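Local coordinates for protein translation initiation factor eIF2B, subunit delta (Archaeoglobus fulgidus, PDB 1T5O) that probably catalyses the interconversion of 5-methylthioribose 1-phosphate and 5-methylthioribulose 1-phosphate, a step in methionine biosynthesis, at residues A185-P190 against I212-V217; V231-I236 against V263-A268; R235-A240 against R274-V279; V280-P285 against P307-T312; E288-G293 against V302-P307. All blocks are in the same frame, centred on the assembly; numbering follows the deposited sequence.

Interaction 1 (A185-P190 against I212-V217); sequences ACETRP and ITDSMV
The carboxylate of Asp214 receives two successive backbone amides from the turn that follows strand 182-186. Thr188 N reaches Asp214 OD1 at 2.7 Å, and Arg189 N reaches Asp214 OD2 at 2.8 Å. Each oxygen accepts on its syn lone pair, and the second bond is nearly straight (172°). This two-pronged grip fixes the rotation of the carboxylate. Asp214 can offer it because its CG stands anti to the carbonyl carbon (chi1 -51°), which brings the end of the side chain closer to the turn than its base. OD1 of Asp214 also lies 3.2 Å from CB of Cys186. The contact sits at the C-terminal ends of parallel strands in the Rossmann-like sheet, where 182-186 and 208-212 run side by side. Their pairing finishes with Ile212 N bound to Ala185 O and with Glu187 N bound to Ile212 O at 2.9 Å. Thr188 lies close to Gln193 and Lys244, both predicted to bind substrate, and its OG1 donates to Cys186 O at 2.8 Å. On the sheet face carrying Cys186 and Ile212, the sulfur SG of Cys186 rests on CD1 of Ile212 at 4.0 Å. Glu187 sends its CG between backbone N and carbonyl carbon (chi1 78°), then runs extended alongside Thr213. A water joins its OE2 to Asp214 N, while across the subunit interface Glu187 forms a salt bridge with Arg189 of the second subunit.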
# COMPACT_ATOMS: atom_id res chain seq x y z
N ALA A 185 -9.04 8.99 -3.27
CA ALA A 185 -8.64 8.54 -1.94
C ALA A 185 -7.68 7.36 -1.94
O ALA A 185 -7.96 6.34 -2.57
CB ALA A 185 -9.90 8.17 -1.14
N CYS A 186 -6.57 7.50 -1.22
CA CYS A 186 -5.61 6.40 -1.09
C CYS A 186 -6.15 5.41 -0.07
O CYS A 186 -6.61 5.83 0.99
CB CYS A 186 -4.26 6.94 -0.62
SG CYS A 186 -3.52 7.91 -1.92
N GLU A 187 -6.07 4.11 -0.37
CA GLU A 187 -6.64 3.10 0.53
C GLU A 187 -6.08 3.22 1.94
O GLU A 187 -6.78 2.93 2.89
CB GLU A 187 -6.45 1.68 -0.03
CG GLU A 187 -5.06 1.11 0.15
CD GLU A 187 -4.95 -0.34 -0.34
OE1 GLU A 187 -5.95 -1.10 -0.24
OE2 GLU A 187 -3.86 -0.73 -0.81
N THR A 188 -4.82 3.67 2.04
CA THR A 188 -4.13 3.88 3.30
C THR A 188 -3.81 2.60 4.10
O THR A 188 -4.46 2.29 5.10
CB THR A 188 -4.92 4.88 4.22
OG1 THR A 188 -5.26 6.05 3.46
CG2 THR A 188 -4.06 5.31 5.45
N ARG A 189 -2.81 1.86 3.64
CA ARG A 189 -2.39 0.64 4.34
C ARG A 189 -1.72 1.01 5.68
O ARG A 189 -1.30 2.13 5.85
CB ARG A 189 -1.44 -0.15 3.44
CG ARG A 189 -2.15 -0.74 2.22
CD ARG A 189 -3.03 -1.87 2.66
NE ARG A 189 -2.21 -2.99 3.14
CZ ARG A 189 -2.66 -3.98 3.89
NH1 ARG A 189 -3.93 -4.02 4.26
NH2 ARG A 189 -1.83 -4.95 4.26
N PRO A 190 -1.64 0.07 6.64
CA PRO A 190 -2.15 -1.31 6.56
C PRO A 190 -3.57 -1.49 7.15
O PRO A 190 -4.10 -2.60 7.12
CB PRO A 190 -1.12 -2.09 7.36
CG PRO A 190 -0.86 -1.16 8.50
CD PRO A 190 -0.71 0.20 7.78
N ILE A 212 -7.78 4.30 -4.90
CA ILE A 212 -6.52 3.85 -5.51
C ILE A 212 -5.66 3.33 -4.40
O ILE A 212 -5.95 3.57 -3.23
CB ILE A 212 -5.70 5.00 -6.17
CG1 ILE A 212 -5.34 6.10 -5.14
CG2 ILE A 212 -6.47 5.59 -7.30
CD1 ILE A 212 -4.34 7.14 -5.71
N THR A 213 -4.61 2.59 -4.76
CA THR A 213 -3.68 2.10 -3.77
C THR A 213 -2.79 3.32 -3.39
O THR A 213 -2.75 4.32 -4.13
CB THR A 213 -2.85 0.95 -4.39
OG1 THR A 213 -2.17 0.24 -3.37
CG2 THR A 213 -1.85 1.48 -5.33
N ASP A 214 -2.10 3.26 -2.26
CA ASP A 214 -1.22 4.37 -1.86
C ASP A 214 -0.09 4.58 -2.86
O ASP A 214 0.30 5.72 -3.17
CB ASP A 214 -0.60 4.10 -0.46
CG ASP A 214 -1.65 3.75 0.56
OD1 ASP A 214 -2.73 4.37 0.50
OD2 ASP A 214 -1.39 2.87 1.42
N SER A 215 0.43 3.48 -3.39
CA SER A 215 1.51 3.50 -4.35
C SER A 215 1.11 4.16 -5.67
O SER A 215 1.98 4.57 -6.46
CB SER A 215 1.98 2.07 -4.64
OG SER A 215 1.00 1.41 -5.44
N MET A 216 -0.20 4.25 -5.94
CA MET A 216 -0.66 4.86 -7.19
C MET A 216 -0.60 6.38 -7.16
O MET A 216 -0.95 7.03 -8.14
CB MET A 216 -2.10 4.43 -7.53
CG MET A 216 -2.19 3.05 -8.15
SD MET A 216 -3.86 2.33 -8.00
CE MET A 216 -3.53 0.61 -8.30
N VAL A 217 -0.16 6.95 -6.05
CA VAL A 217 -0.06 8.40 -5.98
C VAL A 217 0.89 8.89 -7.09
O VAL A 217 0.70 9.96 -7.62
CB VAL A 217 0.50 8.86 -4.60
CG1 VAL A 217 0.58 10.39 -4.56
CG2 VAL A 217 -0.44 8.38 -3.49
O HOH W 1 -1.94 0.81 -0.51

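Interaction 2 (V231-I236 against V263-A268); sequences VGADRI and VAAPKA
Val263 pairs with Val231 on neighbouring parallel strands of the central sheet and also meets Ala233 in the chain just beyond, its two branches finding different partners. From CB, the CG1 methyl stands anti to the backbone N (chi1 174°) and leans over the chain leaving strand 228-231. There it touches CB of Ala233 at 3.6 Å and, at 3.7 Å, the carbonyl oxygen O of Gly232. Farther out, CD1 of Ile236 comes within 4.2 Å of this same Val263 CG1, the two side chains sliding past each other in opposite directions. The other branch, CG2, goes to the side of Val231 and meets CG2 of Val231 at 3.9 Å. CB of Ala265 extends the apolar patch, touching both Ala233 CB and Ile236 CD1.

Within the two segments one direct hydrogen bond joins the backbones, from Ala264 N to Val231 O at 2.8 Å. Beyond it they part, and a water takes over, accepting from Ala233 N and donating to Ala264 O. Next in the chain after Ala233 comes Asp234, the predicted proton donor, whose CB is directed away from 263-268. With Arg235 it faces Phe242 in a classic beta bulge, where the chain enters hairpin strand 235-237. The chemistry is mostly that of small methyls in close contact. This suggests that the chain leading to Asp234 is held mainly by close methyl packing, with one direct and one water-mediated link.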
# COMPACT_ATOMS: atom_id res chain seq x y z
N VAL A 231 -4.63 16.80 3.35
CA VAL A 231 -4.58 15.75 4.36
C VAL A 231 -4.80 16.38 5.73
O VAL A 231 -4.82 17.61 5.87
CB VAL A 231 -3.21 15.00 4.38
CG1 VAL A 231 -3.00 14.28 3.04
CG2 VAL A 231 -2.08 15.98 4.67
N GLY A 232 -5.01 15.54 6.73
CA GLY A 232 -5.18 16.08 8.07
C GLY A 232 -3.83 15.96 8.76
O GLY A 232 -2.79 15.76 8.10
N ALA A 233 -3.82 16.09 10.09
CA ALA A 233 -2.59 15.99 10.86
C ALA A 233 -2.85 15.42 12.24
O ALA A 233 -3.91 15.65 12.83
CB ALA A 233 -1.97 17.35 11.03
N ASP A 234 -1.88 14.69 12.77
CA ASP A 234 -2.03 14.17 14.11
C ASP A 234 -1.32 15.11 15.06
O ASP A 234 -1.70 15.25 16.22
CB ASP A 234 -1.45 12.78 14.20
CG ASP A 234 -2.32 11.77 13.51
OD1 ASP A 234 -3.48 11.59 13.97
OD2 ASP A 234 -1.86 11.17 12.51
N ARG A 235 -0.29 15.77 14.55
CA ARG A 235 0.48 16.68 15.38
C ARG A 235 1.39 17.53 14.52
O ARG A 235 2.09 17.01 13.64
CB ARG A 235 1.33 15.90 16.36
CG ARG A 235 1.66 16.72 17.57
CD ARG A 235 3.12 16.73 17.81
NE ARG A 235 3.66 15.49 18.36
CZ ARG A 235 3.24 14.89 19.47
NH1 ARG A 235 2.23 15.38 20.18
NH2 ARG A 235 3.90 13.82 19.93
N ILE A 236 1.42 18.83 14.79
CA ILE A 236 2.26 19.72 14.01
C ILE A 236 3.29 20.41 14.91
O ILE A 236 2.93 21.13 15.83
CB ILE A 236 1.41 20.77 13.29
CG1 ILE A 236 0.39 20.04 12.36
CG2 ILE A 236 2.35 21.73 12.49
CD1 ILE A 236 -0.61 20.92 11.63
N VAL A 263 -2.45 20.87 4.58
CA VAL A 263 -2.70 20.11 5.79
C VAL A 263 -3.80 20.88 6.56
O VAL A 263 -3.64 22.06 6.89
CB VAL A 263 -1.44 19.99 6.70
CG1 VAL A 263 -1.84 19.31 7.98
CG2 VAL A 263 -0.34 19.17 5.99
N ALA A 264 -4.91 20.22 6.80
CA ALA A 264 -6.01 20.87 7.52
C ALA A 264 -5.97 20.40 8.97
O ALA A 264 -6.08 19.20 9.24
CB ALA A 264 -7.36 20.47 6.86
N ALA A 265 -5.80 21.33 9.91
CA ALA A 265 -5.77 20.95 11.33
C ALA A 265 -6.05 22.14 12.21
O ALA A 265 -5.56 23.22 11.93
CB ALA A 265 -4.42 20.35 11.72
N PRO A 266 -6.80 21.94 13.31
CA PRO A 266 -7.11 23.04 14.22
C PRO A 266 -5.92 23.42 15.08
O PRO A 266 -4.94 22.68 15.18
CB PRO A 266 -8.27 22.50 15.05
CG PRO A 266 -7.93 21.06 15.19
CD PRO A 266 -7.40 20.68 13.78
N LYS A 267 -6.01 24.60 15.69
CA LYS A 267 -4.95 25.12 16.55
C LYS A 267 -4.47 24.09 17.57
O LYS A 267 -3.27 23.95 17.82
CB LYS A 267 -5.44 26.39 17.28
CG LYS A 267 -4.43 27.00 18.27
CD LYS A 267 -4.93 28.36 18.80
CE LYS A 267 -3.98 28.93 19.84
NZ LYS A 267 -4.43 30.29 20.25
N ALA A 268 -5.41 23.36 18.15
CA ALA A 268 -5.09 22.37 19.18
C ALA A 268 -4.18 21.23 18.72
O ALA A 268 -3.60 20.53 19.54
CB ALA A 268 -6.38 21.80 19.78
O HOH W 2 -6.46 17.20 11.18

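Interaction 3 (R235-A240 against R274-V279); sequences RIVRDA and RTAKDV
Val237 is the bump of this contact, and the curved backbone of Arg274, Thr275 and Ala276 is the hollow that takes it. Its CB lies 3.4 Å from Arg274 O, and its CG2 pushes against Ala276 N at 3.5 Å. The other methyl, CG1, touches both CB of Arg274 and CG2 of Val279, whose CG1 in turn abuts the guanidinium of Arg235 at its edge. Next along the chain, Arg238 N donates to Arg274 O at 3.0 Å in an almost straight bond (175°). The Arg238 side chain then folds back so that one face of its guanidinium, toward the rim, covers the methyl CG2 of Thr275, which is 3.6 Å from Arg238 NH2.

Asp239 fills the remaining notch. With CG set between backbone N and carbonyl carbon (chi1 54°), its OD2 takes Ala276 N at 2.7 Å on the syn lone pair, while a water donates to OD1 and accepts from Lys277 N. Two consecutive amides at the start of the 3-10 segment 276-278 are thus served by one carboxylate, the first directly and the second through the water. With an alanine at this position, the amide of Ala276 would probably lose its acceptor and the water on Lys277 N one of its holders. Within the loop itself, Asp278 OD1 accepts from Thr275 N. The arrangement is that of a beta hairpin, strands 235-237 and 240-244 joined by a type I turn, whose tip is seated on a neighbouring loop.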
# COMPACT_ATOMS: atom_id res chain seq x y z
N ARG A 235 -0.29 15.77 14.55
CA ARG A 235 0.48 16.68 15.38
C ARG A 235 1.39 17.53 14.52
O ARG A 235 2.09 17.01 13.64
CB ARG A 235 1.33 15.90 16.36
CG ARG A 235 1.66 16.72 17.57
CD ARG A 235 3.12 16.73 17.81
NE ARG A 235 3.66 15.49 18.36
CZ ARG A 235 3.24 14.89 19.47
NH1 ARG A 235 2.23 15.38 20.18
NH2 ARG A 235 3.90 13.82 19.93
N ILE A 236 1.42 18.83 14.79
CA ILE A 236 2.26 19.72 14.01
C ILE A 236 3.29 20.41 14.91
O ILE A 236 2.93 21.13 15.83
CB ILE A 236 1.41 20.77 13.29
CG1 ILE A 236 0.39 20.04 12.36
CG2 ILE A 236 2.35 21.73 12.49
CD1 ILE A 236 -0.61 20.92 11.63
N VAL A 237 4.57 20.15 14.63
CA VAL A 237 5.67 20.74 15.40
C VAL A 237 6.35 21.78 14.51
O VAL A 237 5.97 21.94 13.35
CB VAL A 237 6.66 19.65 15.90
CG1 VAL A 237 5.91 18.70 16.85
CG2 VAL A 237 7.28 18.87 14.71
N ARG A 238 7.35 22.47 15.03
CA ARG A 238 7.96 23.56 14.28
C ARG A 238 8.60 23.25 12.95
O ARG A 238 8.71 24.15 12.12
CB ARG A 238 8.96 24.33 15.14
CG ARG A 238 8.28 25.02 16.31
CD ARG A 238 9.03 26.25 16.78
NE ARG A 238 10.44 26.00 17.01
CZ ARG A 238 10.94 25.39 18.07
NH1 ARG A 238 10.14 24.94 19.03
NH2 ARG A 238 12.25 25.23 18.17
N ASP A 239 9.02 22.01 12.74
CA ASP A 239 9.63 21.66 11.46
C ASP A 239 8.91 20.53 10.75
O ASP A 239 9.41 20.01 9.75
CB ASP A 239 11.09 21.27 11.66
CG ASP A 239 11.28 20.17 12.72
OD1 ASP A 239 12.41 19.68 12.85
OD2 ASP A 239 10.32 19.78 13.43
N ALA A 240 7.74 20.12 11.24
CA ALA A 240 7.08 19.00 10.55
C ALA A 240 5.66 18.70 10.91
O ALA A 240 5.18 19.04 11.97
CB ALA A 240 7.92 17.71 10.74
N ARG A 274 7.73 22.09 20.40
CA ARG A 274 8.56 20.97 19.98
C ARG A 274 9.03 21.03 18.53
O ARG A 274 8.54 21.83 17.72
CB ARG A 274 7.75 19.67 20.15
CG ARG A 274 7.04 19.46 21.52
CD ARG A 274 7.95 18.79 22.58
NE ARG A 274 8.88 19.75 23.17
CZ ARG A 274 8.55 20.70 24.04
NH1 ARG A 274 7.29 20.85 24.45
NH2 ARG A 274 9.49 21.50 24.54
N THR A 275 10.00 20.16 18.22
CA THR A 275 10.50 19.95 16.86
C THR A 275 10.41 18.44 16.65
O THR A 275 10.15 17.68 17.60
CB THR A 275 11.94 20.44 16.63
OG1 THR A 275 12.82 19.83 17.57
CG2 THR A 275 11.99 21.95 16.71
N ALA A 276 10.59 18.00 15.41
CA ALA A 276 10.45 16.60 15.10
C ALA A 276 11.34 15.71 15.92
O ALA A 276 10.95 14.62 16.24
CB ALA A 276 10.70 16.34 13.58
N LYS A 277 12.53 16.19 16.29
CA LYS A 277 13.43 15.36 17.08
C LYS A 277 12.87 15.00 18.47
O LYS A 277 13.28 14.02 19.07
CB LYS A 277 14.80 16.06 17.21
CG LYS A 277 14.90 17.05 18.37
CD LYS A 277 16.27 17.69 18.42
CE LYS A 277 16.59 18.26 19.80
NZ LYS A 277 16.67 17.21 20.87
N ASP A 278 11.88 15.75 18.95
CA ASP A 278 11.31 15.46 20.27
C ASP A 278 10.26 14.35 20.25
O ASP A 278 9.88 13.81 21.30
CB ASP A 278 10.62 16.70 20.84
CG ASP A 278 11.55 17.84 21.07
OD1 ASP A 278 11.12 18.98 20.79
OD2 ASP A 278 12.68 17.62 21.54
N VAL A 279 9.80 14.02 19.05
CA VAL A 279 8.71 13.06 18.88
C VAL A 279 9.13 11.62 18.66
O VAL A 279 10.00 11.34 17.84
CB VAL A 279 7.82 13.53 17.69
CG1 VAL A 279 6.63 12.60 17.50
CG2 VAL A 279 7.38 14.97 17.93
O HOH W 3 13.71 18.07 14.61

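Interaction 4 (V280-P285 against P307-T312); sequences VIEERP and PAFDPT
Ala308 presses its methyl into the centre of one face of the Arg284 guanidinium, with CB of Ala308 3.4 Å from CZ of Arg284. This is the compact heart of the contact. A backbone bond from Ala308 N to Glu282 O, 2.9 Å long, lies beside it. Ile281 packs closely as well: its CG2 is 3.5 Å from Phe309 O and also touches CB of Pro307, while CD1 reaches CD of Pro311.

The outer side is looser and more polar. There Glu282 OE2 takes Arg284 NH2 at 2.6 Å, in the guanidinium plane, and stands 3.9 Å from CE1 of Phe309, at the ring edge. The guanidinium and that ring are turned 82° apart. Glu283, an exposed residue, bends its chain back so that OE1 accepts from Asn306 N. A leucine replacing Arg284 is likely to leave Glu282 without its charge mate and to deprive the Ala308 methyl of its flat lid. Phe309, whose ring lies against Asp234, the predicted proton donor, opens the edge strand 309-313. Its backbone N and O are buried here with no partner, so the apolar cover by Ile281 probably comes at some polar cost, while the ion pair keeps to the rim.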
# COMPACT_ATOMS: atom_id res chain seq x y z
N VAL A 280 8.52 10.69 19.38
CA VAL A 280 8.86 9.30 19.15
C VAL A 280 7.70 8.66 18.40
O VAL A 280 6.53 8.81 18.78
CB VAL A 280 9.13 8.53 20.46
CG1 VAL A 280 10.28 9.18 21.23
CG2 VAL A 280 7.89 8.48 21.30
N ILE A 281 8.00 7.99 17.30
CA ILE A 281 6.96 7.32 16.52
C ILE A 281 6.81 5.88 16.96
O ILE A 281 7.74 5.08 16.87
CB ILE A 281 7.25 7.35 14.99
CG1 ILE A 281 7.19 8.80 14.46
CG2 ILE A 281 6.21 6.46 14.24
CD1 ILE A 281 7.88 8.98 13.10
N GLU A 282 5.63 5.56 17.44
CA GLU A 282 5.31 4.22 17.91
C GLU A 282 5.13 3.22 16.77
O GLU A 282 4.72 3.58 15.67
CB GLU A 282 4.03 4.30 18.74
CG GLU A 282 3.04 5.35 18.18
CD GLU A 282 2.12 5.95 19.26
OE1 GLU A 282 2.60 6.23 20.39
OE2 GLU A 282 0.92 6.17 18.97
N GLU A 283 5.42 1.96 17.06
CA GLU A 283 5.27 0.88 16.11
C GLU A 283 3.88 0.29 16.37
O GLU A 283 3.49 0.20 17.52
CB GLU A 283 6.30 -0.21 16.39
CG GLU A 283 7.64 -0.03 15.72
CD GLU A 283 7.55 -0.31 14.25
OE1 GLU A 283 7.36 -1.49 13.86
OE2 GLU A 283 7.66 0.67 13.49
N ARG A 284 3.17 -0.11 15.32
CA ARG A 284 1.85 -0.73 15.45
C ARG A 284 2.05 -2.24 15.32
O ARG A 284 3.09 -2.70 14.83
CB ARG A 284 0.90 -0.22 14.36
CG ARG A 284 0.45 1.25 14.56
CD ARG A 284 -0.28 1.48 15.90
NE ARG A 284 -0.65 2.89 16.12
CZ ARG A 284 -0.09 3.70 17.04
NH1 ARG A 284 0.88 3.26 17.83
NH2 ARG A 284 -0.50 4.95 17.16
N PRO A 285 1.06 -3.04 15.76
CA PRO A 285 1.14 -4.51 15.71
C PRO A 285 1.61 -5.09 14.37
O PRO A 285 1.09 -4.76 13.32
CB PRO A 285 -0.30 -4.94 16.02
CG PRO A 285 -0.77 -3.83 16.95
CD PRO A 285 -0.27 -2.60 16.22
N PRO A 307 5.75 1.59 11.43
CA PRO A 307 5.57 2.86 12.14
C PRO A 307 4.14 3.38 11.97
O PRO A 307 3.54 3.22 10.91
CB PRO A 307 6.59 3.78 11.48
CG PRO A 307 6.60 3.24 10.02
CD PRO A 307 6.64 1.74 10.26
N ALA A 308 3.61 4.04 12.99
CA ALA A 308 2.23 4.54 12.93
C ALA A 308 2.09 5.83 12.14
O ALA A 308 1.04 6.09 11.55
CB ALA A 308 1.67 4.74 14.37
N PHE A 309 3.14 6.65 12.15
CA PHE A 309 3.12 7.93 11.45
C PHE A 309 4.45 8.19 10.80
O PHE A 309 5.43 7.47 11.03
CB PHE A 309 2.95 9.10 12.45
CG PHE A 309 1.83 8.91 13.45
CD1 PHE A 309 2.10 8.41 14.72
CD2 PHE A 309 0.53 9.25 13.12
CE1 PHE A 309 1.08 8.23 15.64
CE2 PHE A 309 -0.50 9.09 14.04
CZ PHE A 309 -0.23 8.58 15.30
N ASP A 310 4.50 9.26 10.01
CA ASP A 310 5.75 9.74 9.47
C ASP A 310 5.72 11.27 9.56
O ASP A 310 4.67 11.87 9.73
CB ASP A 310 6.07 9.26 8.02
CG ASP A 310 4.98 9.56 6.98
OD1 ASP A 310 4.20 10.54 7.08
OD2 ASP A 310 4.95 8.80 5.98
N PRO A 311 6.89 11.91 9.51
CA PRO A 311 6.96 13.36 9.58
C PRO A 311 7.10 13.94 8.16
O PRO A 311 7.93 13.49 7.38
CB PRO A 311 8.20 13.63 10.42
CG PRO A 311 9.10 12.37 10.19
CD PRO A 311 8.22 11.27 9.67
N THR A 312 6.25 14.89 7.82
CA THR A 312 6.32 15.55 6.52
C THR A 312 6.97 16.91 6.82
O THR A 312 6.43 17.69 7.61
CB THR A 312 4.89 15.78 5.91
OG1 THR A 312 4.30 14.53 5.53
CG2 THR A 312 4.97 16.69 4.69

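Interaction 5 (E288-G293 against V302-P307); sequences ELIFCG and VKVYNP
Asn306 holds CG anti to its own backbone N (chi1 -171°), which turns its amide toward Glu288 and Leu289. Glu288 answers with CG anti to its carbonyl carbon and a chain extended beyond it, and the two side chains cross at about a right angle. ND2 of Asn306 donates to OE1 of Glu288 at 3.2 Å. The acceptor lies in the amide plane, but the donor comes from above the carboxylate plane, the two planes standing 73° apart. The same ND2 has a second, weak partner in Pro285 O, and together the two bonds should limit rotation of the amide.

Leu289, next in the chain after Glu288, carries the apolar part of the contact. Its CD2 touches CG of Asn306 at 3.6 Å, and its CG meets CG1 of Val304 at 3.8 Å. Val304 can serve both neighbours because its two methyls diverge: CG1 goes to Leu289, and CG2 approaches CD1 of Ile290 at 4.3 Å. Farther along, CG1 of Ile290 and CG1 of Val302 pass at 4.1 Å, their side chains running in opposite directions. Leucine, isoleucine and valines thus form a single greasy seam with a hydrogen bond at one end.

The seam joins the short, weakly bonded helix 287-290 to the equally weak strand 303-304, both projecting from the main body toward the second subunit. Lys303 and Val304 continue in parallel beta pairing with a strand of that chain, and Cys292, just after the helix on strand 291-292, forms a disulfide with Cys292 of the second subunit.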
# COMPACT_ATOMS: atom_id res chain seq x y z
N GLU A 288 -0.73 -6.58 11.44
CA GLU A 288 -1.44 -5.76 10.48
C GLU A 288 -0.85 -5.92 9.08
O GLU A 288 -1.48 -5.55 8.10
CB GLU A 288 -1.39 -4.27 10.92
CG GLU A 288 -2.12 -3.99 12.23
CD GLU A 288 -2.07 -2.52 12.66
OE1 GLU A 288 -1.32 -1.71 12.04
OE2 GLU A 288 -2.78 -2.17 13.62
N LEU A 289 0.37 -6.47 8.99
CA LEU A 289 1.01 -6.70 7.68
C LEU A 289 1.04 -8.18 7.29
O LEU A 289 1.36 -8.53 6.15
CB LEU A 289 2.46 -6.23 7.70
CG LEU A 289 2.88 -4.77 7.51
CD1 LEU A 289 2.73 -4.38 6.07
CD2 LEU A 289 2.07 -3.88 8.41
N ILE A 290 0.71 -9.05 8.24
CA ILE A 290 0.79 -10.50 8.03
C ILE A 290 -0.53 -11.15 7.62
O ILE A 290 -0.55 -12.14 6.90
CB ILE A 290 1.38 -11.16 9.33
CG1 ILE A 290 2.84 -10.69 9.50
CG2 ILE A 290 1.35 -12.71 9.24
CD1 ILE A 290 3.51 -11.13 10.80
N PHE A 291 -1.63 -10.56 8.06
CA PHE A 291 -2.96 -11.06 7.76
C PHE A 291 -3.80 -9.91 7.22
O PHE A 291 -3.56 -8.75 7.56
CB PHE A 291 -3.61 -11.57 9.05
CG PHE A 291 -3.22 -12.96 9.42
CD1 PHE A 291 -3.85 -14.05 8.82
CD2 PHE A 291 -2.21 -13.19 10.35
CE1 PHE A 291 -3.47 -15.36 9.15
CE2 PHE A 291 -1.82 -14.50 10.68
CZ PHE A 291 -2.45 -15.58 10.08
N CYS A 292 -4.75 -10.25 6.36
CA CYS A 292 -5.69 -9.26 5.83
C CYS A 292 -7.03 -9.95 5.87
O CYS A 292 -7.33 -10.81 5.04
CB CYS A 292 -5.36 -8.86 4.40
SG CYS A 292 -6.04 -7.23 4.10
N GLY A 293 -7.85 -9.55 6.84
CA GLY A 293 -9.12 -10.23 7.02
C GLY A 293 -8.52 -11.41 7.75
O GLY A 293 -7.82 -11.21 8.75
N VAL A 302 7.82 -13.34 9.50
CA VAL A 302 8.57 -12.30 8.82
C VAL A 302 8.73 -11.09 9.75
O VAL A 302 7.85 -10.79 10.56
CB VAL A 302 7.84 -11.84 7.52
CG1 VAL A 302 6.58 -11.04 7.88
CG2 VAL A 302 8.79 -11.03 6.64
N LYS A 303 9.89 -10.45 9.66
CA LYS A 303 10.17 -9.24 10.42
C LYS A 303 9.37 -8.10 9.76
O LYS A 303 9.38 -7.95 8.54
CB LYS A 303 11.66 -8.91 10.35
CG LYS A 303 12.03 -7.66 11.12
CD LYS A 303 13.53 -7.51 11.22
CE LYS A 303 13.88 -6.52 12.32
NZ LYS A 303 13.14 -5.25 12.12
N VAL A 304 8.72 -7.29 10.58
CA VAL A 304 7.89 -6.19 10.11
C VAL A 304 8.30 -4.83 10.71
O VAL A 304 8.64 -4.75 11.89
CB VAL A 304 6.41 -6.48 10.49
CG1 VAL A 304 5.50 -5.32 10.15
CG2 VAL A 304 5.95 -7.74 9.82
N TYR A 305 8.34 -3.79 9.89
CA TYR A 305 8.60 -2.43 10.38
C TYR A 305 7.27 -1.77 10.08
O TYR A 305 6.86 -1.65 8.90
CB TYR A 305 9.74 -1.77 9.60
CG TYR A 305 9.94 -0.33 9.98
CD1 TYR A 305 10.12 0.04 11.32
CD2 TYR A 305 9.91 0.67 9.02
CE1 TYR A 305 10.25 1.40 11.69
CE2 TYR A 305 10.04 2.02 9.37
CZ TYR A 305 10.21 2.36 10.70
OH TYR A 305 10.30 3.68 11.02
N ASN A 306 6.55 -1.36 11.13
CA ASN A 306 5.20 -0.79 10.97
C ASN A 306 4.99 0.52 11.75
O ASN A 306 4.15 0.58 12.65
CB ASN A 306 4.18 -1.88 11.40
CG ASN A 306 2.72 -1.53 11.09
OD1 ASN A 306 2.42 -0.71 10.22
ND2 ASN A 306 1.79 -2.17 11.81
N PRO A 307 5.75 1.59 11.43
CA PRO A 307 5.57 2.86 12.14
C PRO A 307 4.14 3.38 11.97
O PRO A 307 3.54 3.22 10.91
CB PRO A 307 6.59 3.78 11.48
CG PRO A 307 6.60 3.24 10.02
CD PRO A 307 6.64 1.74 10.26

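Read from the N terminus, interaction 1 closes first, joining the ends of strands 182-186 and 208-212 around the intervening helix 193-204. Interactions 2 and 3 come next and start from one stretch, sharing Arg235 and Ile236: the first returns to strand 261-264 of the central sheet, the second carries the hairpin onto a later loop. Interaction 4 then closes the chain from 280 to 312, and interaction 5 nests inside that loop, with Pro307 common to both. Space brings back what sequence separates: Pro190 of interaction 1 packs on Leu289 of interaction 5, and Asp234 of interaction 2 meets Phe309 of interaction 4. Interactions 1, 4 and 5 also touch the second subunit.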